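Local coordinates for protein binary enterotoxin of Clostridium perfringens component a (Clostridium perfringens, PDB 5H04) that is the ADP-ribosylating component of a binary enterotoxin, binds NAD(+) and NADH, and probably transfers ADP-ribose to a target protein, at residues A254-L259 with V335-S340; S282-R287 with E382-H387; I293-R298 with I339-L344. All coordinates share one frame; numbering follows the deposited sequence.

Interaction 1. Residues A254-L259 with V335-S340; sequences AINKYL and VKTFIS. With NAI (1,4-dihydronicotinamide adenine dinucleotide), chain B.
L259 lays its CD1 methyl obliquely against the F338 ring, 3.6 Å from F338 CD2. One helical turn earlier, I255 brings CG2 to the rim of the same ring, close to its plane, 3.9 Å from F338 CE2. Beside these two contacts, at the ring edge, lies the amide of N256, whose two ends do different work. N256 OD1 receives a weak, bent hydrogen bond from F338 N (3.2 Å, 129°). N256 ND2 reaches the adenylate phosphate and gives NAI O1A a nearly straight one (2.9 Å, 173°). ND2 also bonds to Y247 OH; with ND2 donating and OD1 accepting, the bonds define which end of the amide is which.

T337 turns CG2 against N256 O at 3.4 Å. T337 OG1, placed between the backbone N and the carbonyl carbon (chi1 48°), accepts a hydrogen bond from the adenine amino group, NAI N6A, at 3.1 Å. At the solvent side, the bent chain of K336 runs along L259 O, and its NZ bonds to L260 O. Helix 238-261 and the loop leading into strand 339-342 thus form the adenine-diphosphate end of the dinucleotide pocket in this ADP-ribosyltransferase fold.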
loop_
_atom_site.group_PDB
_atom_site.type_symbol
_atom_site.label_atom_id
_atom_site.label_comp_id
_atom_site.label_asym_id
_atom_site.label_seq_id
_atom_site.Cartn_x
_atom_site.Cartn_y
_atom_site.Cartn_z
ATOM N N ALA A 254 2.376 19.397 22.860
ATOM C CA ALA A 254 1.303 20.021 23.628
ATOM C C ALA A 254 0.029 20.166 22.802
ATOM O O ALA A 254 -1.080 20.035 23.337
ATOM C CB ALA A 254 1.755 21.384 24.148
ATOM N N ILE A 255 0.163 20.469 21.506
ATOM C CA ILE A 255 -1.011 20.740 20.674
ATOM C C ILE A 255 -1.840 19.476 20.483
ATOM O O ILE A 255 -3.060 19.478 20.689
ATOM C CB ILE A 255 -0.583 21.350 19.328
ATOM C CG1 ILE A 255 -0.181 22.814 19.535
ATOM C CG2 ILE A 255 -1.704 21.220 18.274
ATOM C CD1 ILE A 255 0.438 23.471 18.329
ATOM N N ASN A 256 -1.190 18.374 20.103
ATOM C CA ASN A 256 -1.926 17.132 19.878
ATOM C C ASN A 256 -2.367 16.491 21.189
ATOM O O ASN A 256 -3.421 15.850 21.239
ATOM C CB ASN A 256 -1.079 16.158 19.058
ATOM C CG ASN A 256 -1.061 16.505 17.579
ATOM O OD1 ASN A 256 -1.982 17.150 17.067
ATOM N ND2 ASN A 256 -0.012 16.075 16.882
ATOM N N LYS A 257 -1.582 16.642 22.260
ATOM C CA LYS A 257 -2.057 16.198 23.568
ATOM C C LYS A 257 -3.369 16.885 23.931
ATOM O O LYS A 257 -4.312 16.233 24.397
ATOM C CB LYS A 257 -0.989 16.469 24.628
ATOM C CG LYS A 257 -1.158 15.712 25.930
ATOM C CD LYS A 257 0.097 15.848 26.789
ATOM C CE LYS A 257 1.333 15.359 26.032
ATOM N NZ LYS A 257 2.562 15.309 26.902
ATOM N N TYR A 258 -3.463 18.200 23.686
ATOM C CA TYR A 258 -4.687 18.930 24.005
ATOM C C TYR A 258 -5.852 18.462 23.137
ATOM O O TYR A 258 -6.960 18.235 23.637
ATOM C CB TYR A 258 -4.464 20.438 23.846
ATOM C CG TYR A 258 -5.729 21.252 24.035
ATOM C CD1 TYR A 258 -6.159 21.621 25.306
ATOM C CD2 TYR A 258 -6.499 21.646 22.943
ATOM C CE1 TYR A 258 -7.315 22.352 25.485
ATOM C CE2 TYR A 258 -7.661 22.375 23.112
ATOM C CZ TYR A 258 -8.060 22.730 24.385
ATOM O OH TYR A 258 -9.210 23.459 24.562
ATOM N N LEU A 259 -5.625 18.318 21.829
ATOM C CA LEU A 259 -6.702 17.866 20.953
ATOM C C LEU A 259 -7.189 16.476 21.345
ATOM O O LEU A 259 -8.380 16.171 21.203
ATOM C CB LEU A 259 -6.238 17.883 19.495
ATOM C CG LEU A 259 -6.209 19.265 18.830
ATOM C CD1 LEU A 259 -5.342 19.251 17.567
ATOM C CD2 LEU A 259 -7.630 19.764 18.524
ATOM N N VAL A 335 -9.979 10.434 14.461
ATOM C CA VAL A 335 -8.664 10.994 14.765
ATOM C C VAL A 335 -8.861 12.444 15.188
ATOM O O VAL A 335 -9.119 13.314 14.346
ATOM C CB VAL A 335 -7.703 10.901 13.571
ATOM C CG1 VAL A 335 -6.350 11.466 13.951
ATOM C CG2 VAL A 335 -7.563 9.451 13.090
ATOM N N LYS A 336 -8.727 12.706 16.491
ATOM C CA LYS A 336 -8.937 14.044 17.029
ATOM C C LYS A 336 -7.746 14.957 16.803
ATOM O O LYS A 336 -7.899 16.184 16.860
ATOM C CB LYS A 336 -9.234 13.968 18.528
ATOM C CG LYS A 336 -10.362 13.014 18.873
ATOM C CD LYS A 336 -10.586 12.929 20.377
ATOM C CE LYS A 336 -11.189 14.212 20.918
ATOM N NZ LYS A 336 -11.533 14.075 22.362
ATOM N N THR A 337 -6.579 14.389 16.535
ATOM C CA THR A 337 -5.340 15.145 16.438
ATOM C C THR A 337 -5.094 15.605 15.009
ATOM O O THR A 337 -5.699 15.107 14.052
ATOM C CB THR A 337 -4.167 14.276 16.910
ATOM O OG1 THR A 337 -4.249 12.994 16.274
ATOM C CG2 THR A 337 -4.211 14.081 18.414
ATOM N N PHE A 338 -4.189 16.571 14.861
ATOM C CA PHE A 338 -3.550 16.715 13.562
ATOM C C PHE A 338 -2.766 15.433 13.294
ATOM O O PHE A 338 -2.301 14.768 14.221
ATOM C CB PHE A 338 -2.604 17.931 13.519
ATOM C CG PHE A 338 -3.284 19.256 13.678
ATOM C CD1 PHE A 338 -4.064 19.782 12.652
ATOM C CD2 PHE A 338 -3.100 20.011 14.837
ATOM C CE1 PHE A 338 -4.688 21.012 12.789
ATOM C CE2 PHE A 338 -3.712 21.256 14.989
ATOM C CZ PHE A 338 -4.517 21.758 13.965
ATOM N N ILE A 339 -2.639 15.063 12.024
ATOM C CA ILE A 339 -1.913 13.853 11.646
ATOM C C ILE A 339 -0.632 14.254 10.928
ATOM O O ILE A 339 -0.672 14.704 9.772
ATOM C CB ILE A 339 -2.738 12.922 10.757
ATOM C CG1 ILE A 339 -4.172 12.784 11.302
ATOM C CG2 ILE A 339 -2.023 11.568 10.669
ATOM C CD1 ILE A 339 -5.072 11.875 10.453
ATOM N N SER A 340 0.506 14.042 11.591
ATOM C CA SER A 340 1.807 14.205 10.941
ATOM C C SER A 340 2.144 12.943 10.145
ATOM O O SER A 340 2.297 11.860 10.723
ATOM C CB SER A 340 2.897 14.491 11.973
ATOM O OG SER A 340 2.790 15.823 12.468
HETATM P PA NAI B . 2.517 13.239 17.552
HETATM O O1A NAI B . 1.944 14.449 18.351
HETATM O O2A NAI B . 1.551 12.769 16.451
HETATM O O5B NAI B . 2.771 11.973 18.537
HETATM C C5B NAI B . 3.556 12.061 19.713
HETATM C C4B NAI B . 3.017 10.960 20.680
HETATM O O4B NAI B . 1.483 11.167 20.855
HETATM C C3B NAI B . 3.172 9.794 20.189
HETATM O O3B NAI B . 3.492 8.822 21.220
HETATM C C2B NAI B . 1.713 9.358 19.548
HETATM O O2B NAI B . 1.642 7.904 19.494
HETATM C C1B NAI B . 0.826 9.884 20.295
HETATM N N9A NAI B . -0.343 10.308 19.513
HETATM C C8A NAI B . -0.377 11.147 18.449
HETATM N N7A NAI B . -1.691 11.228 18.051
HETATM C C5A NAI B . -2.445 10.433 18.887
HETATM C C6A NAI B . -3.795 10.169 18.917
HETATM N N6A NAI B . -4.899 10.590 18.131
HETATM N N1A NAI B . -4.290 9.329 19.857
HETATM C C2A NAI B . -3.453 8.747 20.766
HETATM N N3A NAI B . -2.103 9.016 20.749
HETATM C C4A NAI B . -1.612 9.858 19.807
HETATM O O3 NAI B . 3.940 13.623 16.930
HETATM P PN NAI B . 5.066 12.605 16.408
HETATM O O1N NAI B . 4.522 11.503 15.590
HETATM O O2N NAI B . 5.865 11.974 17.566
HETATM O O5D NAI B . 5.999 13.499 15.459
HETATM C C5D NAI B . 6.827 14.454 16.011
HETATM C C4D NAI B . 7.415 15.264 14.956
HETATM O O4D NAI B . 7.917 14.491 13.995
HETATM C C3D NAI B . 6.277 16.247 14.255
HETATM O O3D NAI B . 6.955 17.550 13.923
HETATM C C2D NAI B . 5.921 15.648 13.234
HETATM O O2D NAI B . 5.370 16.542 12.185
HETATM C C1D NAI B . 7.279 14.926 12.727
HETATM N N1N NAI B . 7.057 13.898 11.931
HETATM C C2N NAI B . 6.357 12.723 12.379
HETATM C C3N NAI B . 6.187 11.537 11.433
HETATM C C7N NAI B . 5.790 10.191 11.925
HETATM O O7N NAI B . 5.849 9.243 11.117
HETATM N N7N NAI B . 5.370 9.990 13.249
HETATM C C4N NAI B . 6.385 11.714 9.926
HETATM C C5N NAI B . 7.437 12.777 9.629
HETATM C C6N NAI B . 7.558 13.960 10.582
#

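Interaction 2. Residues S282-R287 with E382-H387; sequences SALKKR and EVLIDH. With NAI (1,4-dihydronicotinamide adenine dinucleotide), chain B.
L284 of helix 270-284 presses its two methyls onto the backbone of strand 382-385, the middle strand of a three-stranded antiparallel sheet in the ADP-ribosyltransferase fold. The apolar part of the contact is almost entirely this leucine. L284 CD2 lies 3.5 Å from L384 O, and L284 CD1 sits against the backbone just after the strand, 3.7 Å from D386 N. The side chains of L284 and L384 cross at about a right angle, with L284 CD1 3.9 Å from L384 CG. F338 and A369 also pack on L284.

The charged part lies one residue on, at K285. Its chain is extended as far as CE and then bends at its last torsion (chi4 61°), which turns NZ onto D386 OD2 in a salt bridge on the syn lone pair. The other oxygen, D386 OD1, takes a bond from S281 OG and a weak one from its neighbour H387 N, so both carboxylate oxygens are engaged.

The ligand is met at the opposite end of the strand. The E382 carboxylate lies against the dihydronicotinamide, with E382 CD 3.2 Å from NAI C6N, and it also reaches the adjoining ribose: NAI O2D donates to E382 OE1 across a very short 2.5 Å.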
loop_
_atom_site.group_PDB
_atom_site.type_symbol
_atom_site.label_atom_id
_atom_site.label_comp_id
_atom_site.label_asym_id
_atom_site.label_seq_id
_atom_site.Cartn_x
_atom_site.Cartn_y
_atom_site.Cartn_z
ATOM N N SER A 282 -6.728 26.403 9.976
ATOM C CA SER A 282 -7.069 27.299 8.877
ATOM C C SER A 282 -6.073 27.163 7.734
ATOM O O SER A 282 -6.465 27.155 6.564
ATOM C CB SER A 282 -7.131 28.748 9.373
ATOM O OG SER A 282 -8.211 28.906 10.285
ATOM N N ALA A 283 -4.779 27.050 8.054
ATOM C CA ALA A 283 -3.769 26.924 7.007
ATOM C C ALA A 283 -3.966 25.644 6.210
ATOM O O ALA A 283 -3.755 25.620 4.992
ATOM C CB ALA A 283 -2.370 26.940 7.622
ATOM N N LEU A 284 -4.371 24.574 6.879
ATOM C CA LEU A 284 -4.499 23.293 6.197
ATOM C C LEU A 284 -5.747 23.208 5.322
ATOM O O LEU A 284 -5.890 22.238 4.555
ATOM C CB LEU A 284 -4.467 22.167 7.236
ATOM C CG LEU A 284 -3.176 22.085 8.057
ATOM C CD1 LEU A 284 -3.289 21.020 9.140
ATOM C CD2 LEU A 284 -1.942 21.809 7.164
ATOM N N LYS A 285 -6.637 24.196 5.388
ATOM C CA LYS A 285 -7.792 24.242 4.501
ATOM C C LYS A 285 -7.528 25.051 3.244
ATOM O O LYS A 285 -8.408 25.138 2.390
ATOM C CB LYS A 285 -9.013 24.820 5.231
ATOM C CG LYS A 285 -9.488 23.972 6.420
ATOM C CD LYS A 285 -10.670 24.630 7.103
ATOM C CE LYS A 285 -11.291 23.741 8.161
ATOM N NZ LYS A 285 -10.334 23.400 9.246
ATOM N N LYS A 286 -6.333 25.613 3.089
ATOM C CA LYS A 286 -6.153 26.607 2.035
ATOM C C LYS A 286 -5.864 25.987 0.671
ATOM O O LYS A 286 -6.166 26.606 -0.357
ATOM C CB LYS A 286 -5.053 27.587 2.437
ATOM C CG LYS A 286 -5.457 28.395 3.657
ATOM C CD LYS A 286 -4.376 29.376 4.128
ATOM C CE LYS A 286 -4.485 30.692 3.394
ATOM N NZ LYS A 286 -3.460 31.689 3.854
ATOM N N ARG A 287 -5.262 24.805 0.657
ATOM C CA ARG A 287 -4.942 24.132 -0.594
ATOM C C ARG A 287 -5.180 22.641 -0.438
ATOM O O ARG A 287 -4.323 21.917 0.069
ATOM C CB ARG A 287 -3.489 24.396 -0.991
ATOM C CG ARG A 287 -2.999 23.546 -2.153
ATOM C CD ARG A 287 -2.991 24.337 -3.451
ATOM N NE ARG A 287 -2.344 23.603 -4.534
ATOM C CZ ARG A 287 -2.993 22.872 -5.434
ATOM N NH1 ARG A 287 -2.322 22.238 -6.386
ATOM N NH2 ARG A 287 -4.314 22.773 -5.383
ATOM N N GLU A 382 7.140 16.125 4.876
ATOM C CA GLU A 382 5.955 15.933 5.702
ATOM C C GLU A 382 4.693 16.448 5.027
ATOM O O GLU A 382 4.675 17.538 4.441
ATOM C CB GLU A 382 6.099 16.639 7.050
ATOM C CG GLU A 382 7.298 16.215 7.878
ATOM C CD GLU A 382 7.275 16.859 9.257
ATOM O OE1 GLU A 382 6.192 16.889 9.892
ATOM O OE2 GLU A 382 8.339 17.351 9.690
ATOM N N VAL A 383 3.628 15.669 5.160
ATOM C CA VAL A 383 2.271 16.121 4.863
ATOM C C VAL A 383 1.480 16.128 6.166
ATOM O O VAL A 383 1.287 15.081 6.793
ATOM C CB VAL A 383 1.600 15.241 3.809
ATOM C CG1 VAL A 383 0.107 15.549 3.768
ATOM C CG2 VAL A 383 2.236 15.489 2.446
ATOM N N LEU A 384 1.050 17.312 6.583
ATOM C CA LEU A 384 0.286 17.494 7.807
ATOM C C LEU A 384 -1.194 17.520 7.458
ATOM O O LEU A 384 -1.615 18.318 6.611
ATOM C CB LEU A 384 0.676 18.812 8.482
ATOM C CG LEU A 384 0.049 19.143 9.831
ATOM C CD1 LEU A 384 0.374 18.038 10.822
ATOM C CD2 LEU A 384 0.578 20.498 10.329
ATOM N N ILE A 385 -1.984 16.696 8.145
ATOM C CA ILE A 385 -3.411 16.548 7.851
ATOM C C ILE A 385 -4.221 17.214 8.960
ATOM O O ILE A 385 -3.873 17.114 10.144
ATOM C CB ILE A 385 -3.798 15.059 7.693
ATOM C CG1 ILE A 385 -2.908 14.378 6.639
ATOM C CG2 ILE A 385 -5.267 14.950 7.280
ATOM C CD1 ILE A 385 -3.077 12.831 6.564
ATOM N N ASP A 386 -5.299 17.912 8.567
ATOM C CA ASP A 386 -6.172 18.606 9.513
ATOM C C ASP A 386 -6.752 17.628 10.534
ATOM O O ASP A 386 -6.877 16.423 10.282
ATOM C CB ASP A 386 -7.313 19.309 8.749
ATOM C CG ASP A 386 -7.887 20.539 9.476
ATOM O OD1 ASP A 386 -7.384 20.943 10.550
ATOM O OD2 ASP A 386 -8.866 21.132 8.938
ATOM N N HIS A 387 -7.125 18.161 11.695
ATOM C CA HIS A 387 -7.698 17.327 12.737
ATOM C C HIS A 387 -9.163 17.017 12.426
ATOM O O HIS A 387 -9.833 17.725 11.663
ATOM C CB HIS A 387 -7.581 18.019 14.098
ATOM C CG HIS A 387 -8.402 19.264 14.208
ATOM N ND1 HIS A 387 -9.667 19.275 14.755
ATOM C CD2 HIS A 387 -8.137 20.541 13.843
ATOM C CE1 HIS A 387 -10.151 20.505 14.715
ATOM N NE2 HIS A 387 -9.243 21.292 14.165
HETATM P PA NAI B . 2.517 13.239 17.552
HETATM O O1A NAI B . 1.944 14.449 18.351
HETATM O O2A NAI B . 1.551 12.769 16.451
HETATM O O5B NAI B . 2.771 11.973 18.537
HETATM C C5B NAI B . 3.556 12.061 19.713
HETATM C C4B NAI B . 3.017 10.960 20.680
HETATM O O4B NAI B . 1.483 11.167 20.855
HETATM C C3B NAI B . 3.172 9.794 20.189
HETATM O O3B NAI B . 3.492 8.822 21.220
HETATM C C2B NAI B . 1.713 9.358 19.548
HETATM O O2B NAI B . 1.642 7.904 19.494
HETATM C C1B NAI B . 0.826 9.884 20.295
HETATM N N9A NAI B . -0.343 10.308 19.513
HETATM C C8A NAI B . -0.377 11.147 18.449
HETATM N N7A NAI B . -1.691 11.228 18.051
HETATM C C5A NAI B . -2.445 10.433 18.887
HETATM C C6A NAI B . -3.795 10.169 18.917
HETATM N N6A NAI B . -4.899 10.590 18.131
HETATM N N1A NAI B . -4.290 9.329 19.857
HETATM C C2A NAI B . -3.453 8.747 20.766
HETATM N N3A NAI B . -2.103 9.016 20.749
HETATM C C4A NAI B . -1.612 9.858 19.807
HETATM O O3 NAI B . 3.940 13.623 16.930
HETATM P PN NAI B . 5.066 12.605 16.408
HETATM O O1N NAI B . 4.522 11.503 15.590
HETATM O O2N NAI B . 5.865 11.974 17.566
HETATM O O5D NAI B . 5.999 13.499 15.459
HETATM C C5D NAI B . 6.827 14.454 16.011
HETATM C C4D NAI B . 7.415 15.264 14.956
HETATM O O4D NAI B . 7.917 14.491 13.995
HETATM C C3D NAI B . 6.277 16.247 14.255
HETATM O O3D NAI B . 6.955 17.550 13.923
HETATM C C2D NAI B . 5.921 15.648 13.234
HETATM O O2D NAI B . 5.370 16.542 12.185
HETATM C C1D NAI B . 7.279 14.926 12.727
HETATM N N1N NAI B . 7.057 13.898 11.931
HETATM C C2N NAI B . 6.357 12.723 12.379
HETATM C C3N NAI B . 6.187 11.537 11.433
HETATM C C7N NAI B . 5.790 10.191 11.925
HETATM O O7N NAI B . 5.849 9.243 11.117
HETATM N N7N NAI B . 5.370 9.990 13.249
HETATM C C4N NAI B . 6.385 11.714 9.926
HETATM C C5N NAI B . 7.437 12.777 9.629
HETATM C C6N NAI B . 7.558 13.960 10.582
#

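Interaction 3. Residues I293-R298 with I339-L344; sequences IITYRR and ISTTVL. With NAI (1,4-dihydronicotinamide adenine dinucleotide), chain B.
Y296 and T342 face each other as a single antiparallel hydrogen-bonded pair: Y296 N gives to T342 O at 2.7 Å, and T342 N returns to Y296 O at 2.8 Å. The strand axes make an angle of 113°, so the pairing is confined to this point. A water donates to both I294 O and V343 O and links the two carbonyls next to the bridge. T342 OG1 accepts from L344 N in an ST turn and also bonds to E380 O.

Among side chains, T295 OG1 and T341 OG1 meet in a weak 3.3 Å bond; T341 OG1 has a stronger partner in V383 O of the adjoining strand. The apolar contacts are looser, V343 CG1 touching T295 CG2 and I293 CD1. The Y296 ring turns its edge to T342 O, and its hydroxyl is bound by N213.

R297 carries the charged chemistry. Its chain runs out fully extended from CG to NE, with CG anti to the backbone N (chi1 176°), and NH1 donates in the guanidinium plane to a lone pair of S340 O (3.0 Å, 158°). The same R297 NH1 gives to NAI O1N at 2.9 Å, NH2 adds bonds to both phosphates, and E303 pairs with NE, so all three nitrogens have partners, though the two bonds from NH2 are weak. Next door, R298 N donates to NAI O7N at 2.7 Å, and NAI N7N gives back to R298 O at 3.0 Å. This two-way backbone clasp on the carboxamide, beside an arginine on the diphosphate, is characteristic of the nicotinamide pocket of ADP-ribosyltransferases.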
loop_
_atom_site.group_PDB
_atom_site.type_symbol
_atom_site.label_atom_id
_atom_site.label_comp_id
_atom_site.label_asym_id
_atom_site.label_seq_id
_atom_site.Cartn_x
_atom_site.Cartn_y
_atom_site.Cartn_z
ATOM N N ILE A 293 -2.963 10.438 -3.050
ATOM C CA ILE A 293 -1.556 10.181 -2.757
ATOM C C ILE A 293 -1.467 9.244 -1.557
ATOM O O ILE A 293 -2.325 9.258 -0.668
ATOM C CB ILE A 293 -0.779 11.497 -2.504
ATOM C CG1 ILE A 293 0.739 11.242 -2.422
ATOM C CG2 ILE A 293 -1.297 12.198 -1.231
ATOM C CD1 ILE A 293 1.606 12.537 -2.411
ATOM N N ILE A 294 -0.419 8.416 -1.538
ATOM C CA ILE A 294 -0.110 7.591 -0.378
ATOM C C ILE A 294 0.854 8.353 0.522
ATOM O O ILE A 294 1.880 8.865 0.052
ATOM C CB ILE A 294 0.499 6.245 -0.808
ATOM C CG1 ILE A 294 -0.467 5.481 -1.728
ATOM C CG2 ILE A 294 0.927 5.420 0.420
ATOM C CD1 ILE A 294 -1.888 5.354 -1.207
ATOM N N THR A 295 0.550 8.409 1.818
ATOM C CA THR A 295 1.496 8.970 2.785
ATOM C C THR A 295 1.674 7.972 3.919
ATOM O O THR A 295 0.953 6.974 4.005
ATOM C CB THR A 295 1.057 10.344 3.331
ATOM O OG1 THR A 295 -0.122 10.201 4.138
ATOM C CG2 THR A 295 0.790 11.322 2.200
ATOM N N TYR A 296 2.657 8.231 4.785
ATOM C CA TYR A 296 3.075 7.261 5.792
ATOM C C TYR A 296 3.174 7.894 7.171
ATOM O O TYR A 296 3.404 9.103 7.311
ATOM C CB TYR A 296 4.429 6.635 5.436
ATOM C CG TYR A 296 4.417 5.912 4.124
ATOM C CD1 TYR A 296 4.661 6.588 2.938
ATOM C CD2 TYR A 296 4.173 4.548 4.065
ATOM C CE1 TYR A 296 4.648 5.929 1.718
ATOM C CE2 TYR A 296 4.149 3.866 2.842
ATOM C CZ TYR A 296 4.400 4.565 1.679
ATOM O OH TYR A 296 4.388 3.905 0.478
ATOM N N ARG A 297 3.026 7.061 8.202
ATOM C CA ARG A 297 3.220 7.556 9.561
ATOM C C ARG A 297 3.741 6.435 10.446
ATOM O O ARG A 297 3.183 5.334 10.451
ATOM C CB ARG A 297 1.917 8.137 10.145
ATOM C CG ARG A 297 2.064 8.570 11.602
ATOM C CD ARG A 297 0.788 9.233 12.181
ATOM N NE ARG A 297 0.885 9.296 13.636
ATOM C CZ ARG A 297 1.669 10.156 14.288
ATOM N NH1 ARG A 297 2.400 11.032 13.613
ATOM N NH2 ARG A 297 1.733 10.138 15.614
ATOM N N ARG A 298 4.827 6.708 11.177
ATOM C CA ARG A 298 5.273 5.803 12.227
ATOM C C ARG A 298 4.441 6.101 13.466
ATOM O O ARG A 298 4.552 7.184 14.052
ATOM C CB ARG A 298 6.770 5.967 12.484
ATOM C CG ARG A 298 7.607 5.618 11.258
ATOM C CD ARG A 298 7.252 4.222 10.746
ATOM N NE ARG A 298 7.816 3.974 9.422
ATOM C CZ ARG A 298 8.646 2.982 9.129
ATOM N NH1 ARG A 298 9.023 2.123 10.067
ATOM N NH2 ARG A 298 9.100 2.847 7.888
ATOM N N ILE A 339 -2.639 15.063 12.024
ATOM C CA ILE A 339 -1.913 13.853 11.646
ATOM C C ILE A 339 -0.632 14.254 10.928
ATOM O O ILE A 339 -0.672 14.704 9.772
ATOM C CB ILE A 339 -2.738 12.922 10.757
ATOM C CG1 ILE A 339 -4.172 12.784 11.302
ATOM C CG2 ILE A 339 -2.023 11.568 10.669
ATOM C CD1 ILE A 339 -5.072 11.875 10.453
ATOM N N SER A 340 0.506 14.042 11.591
ATOM C CA SER A 340 1.807 14.205 10.941
ATOM C C SER A 340 2.144 12.943 10.145
ATOM O O SER A 340 2.297 11.860 10.723
ATOM C CB SER A 340 2.897 14.491 11.973
ATOM O OG SER A 340 2.790 15.823 12.468
ATOM N N THR A 341 2.256 13.083 8.823
ATOM C CA THR A 341 2.626 11.995 7.925
ATOM C C THR A 341 3.818 12.435 7.084
ATOM O O THR A 341 4.237 13.594 7.113
ATOM C CB THR A 341 1.470 11.571 6.998
ATOM O OG1 THR A 341 1.274 12.574 5.986
ATOM C CG2 THR A 341 0.182 11.383 7.784
ATOM N N THR A 342 4.380 11.488 6.339
ATOM C CA THR A 342 5.475 11.768 5.425
ATOM C C THR A 342 5.193 11.030 4.130
ATOM O O THR A 342 4.631 9.929 4.141
ATOM C CB THR A 342 6.841 11.352 6.010
ATOM O OG1 THR A 342 7.854 11.459 4.997
ATOM C CG2 THR A 342 6.796 9.922 6.483
ATOM N N VAL A 343 5.580 11.640 3.003
ATOM C CA VAL A 343 5.349 10.962 1.725
ATOM C C VAL A 343 6.353 9.853 1.446
ATOM O O VAL A 343 6.181 9.116 0.466
ATOM C CB VAL A 343 5.338 11.966 0.557
ATOM C CG1 VAL A 343 4.189 12.955 0.730
ATOM C CG2 VAL A 343 6.655 12.709 0.468
ATOM N N LEU A 344 7.386 9.699 2.281
ATOM C CA LEU A 344 8.382 8.646 2.118
ATOM C C LEU A 344 8.082 7.483 3.053
ATOM O O LEU A 344 7.642 7.690 4.187
ATOM C CB LEU A 344 9.791 9.162 2.415
ATOM C CG LEU A 344 10.236 10.354 1.573
ATOM C CD1 LEU A 344 11.646 10.749 1.973
ATOM C CD2 LEU A 344 10.159 10.006 0.099
HETATM P PA NAI B . 2.517 13.239 17.552
HETATM O O1A NAI B . 1.944 14.449 18.351
HETATM O O2A NAI B . 1.551 12.769 16.451
HETATM O O5B NAI B . 2.771 11.973 18.537
HETATM C C5B NAI B . 3.556 12.061 19.713
HETATM C C4B NAI B . 3.017 10.960 20.680
HETATM O O4B NAI B . 1.483 11.167 20.855
HETATM C C3B NAI B . 3.172 9.794 20.189
HETATM O O3B NAI B . 3.492 8.822 21.220
HETATM C C2B NAI B . 1.713 9.358 19.548
HETATM O O2B NAI B . 1.642 7.904 19.494
HETATM C C1B NAI B . 0.826 9.884 20.295
HETATM N N9A NAI B . -0.343 10.308 19.513
HETATM C C8A NAI B . -0.377 11.147 18.449
HETATM N N7A NAI B . -1.691 11.228 18.051
HETATM C C5A NAI B . -2.445 10.433 18.887
HETATM C C6A NAI B . -3.795 10.169 18.917
HETATM N N6A NAI B . -4.899 10.590 18.131
HETATM N N1A NAI B . -4.290 9.329 19.857
HETATM C C2A NAI B . -3.453 8.747 20.766
HETATM N N3A NAI B . -2.103 9.016 20.749
HETATM C C4A NAI B . -1.612 9.858 19.807
HETATM O O3 NAI B . 3.940 13.623 16.930
HETATM P PN NAI B . 5.066 12.605 16.408
HETATM O O1N NAI B . 4.522 11.503 15.590
HETATM O O2N NAI B . 5.865 11.974 17.566
HETATM O O5D NAI B . 5.999 13.499 15.459
HETATM C C5D NAI B . 6.827 14.454 16.011
HETATM C C4D NAI B . 7.415 15.264 14.956
HETATM O O4D NAI B . 7.917 14.491 13.995
HETATM C C3D NAI B . 6.277 16.247 14.255
HETATM O O3D NAI B . 6.955 17.550 13.923
HETATM C C2D NAI B . 5.921 15.648 13.234
HETATM O O2D NAI B . 5.370 16.542 12.185
HETATM C C1D NAI B . 7.279 14.926 12.727
HETATM N N1N NAI B . 7.057 13.898 11.931
HETATM C C2N NAI B . 6.357 12.723 12.379
HETATM C C3N NAI B . 6.187 11.537 11.433
HETATM C C7N NAI B . 5.790 10.191 11.925
HETATM O O7N NAI B . 5.849 9.243 11.117
HETATM N N7N NAI B . 5.370 9.990 13.249
HETATM C C4N NAI B . 6.385 11.714 9.926
HETATM C C5N NAI B . 7.437 12.777 9.629
HETATM C C6N NAI B . 7.558 13.960 10.582
HETATM O O HOH W 1 4.166 8.939 -1.338
HETATM O O HOH W 2 7.697 6.118 7.119
#

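Overall arrangement
All three contacts line one dinucleotide site. Strand 339-342 is shared by interactions 1 and 3, which have I339 and S340 in common, and interaction 2 supplies its neighbour in the three-stranded sheet, bonded to it through I339 O and I385 N. Interaction 3 is wholly buried, joins two sheets by backbone pairing, and serves the nicotinamide and diphosphate. Interaction 1 sets helix 238-261 against the loop before the strand, around F338; interaction 2 sets helix 270-284 on strand 382-385 and the residue after it through L284. Each has an exposed lysine at its margin. Interaction 1 reaches the adenine end through neutral polar groups, whereas interaction 2 meets the nicotinamide ribose with a carboxylate, far from its own helix contact.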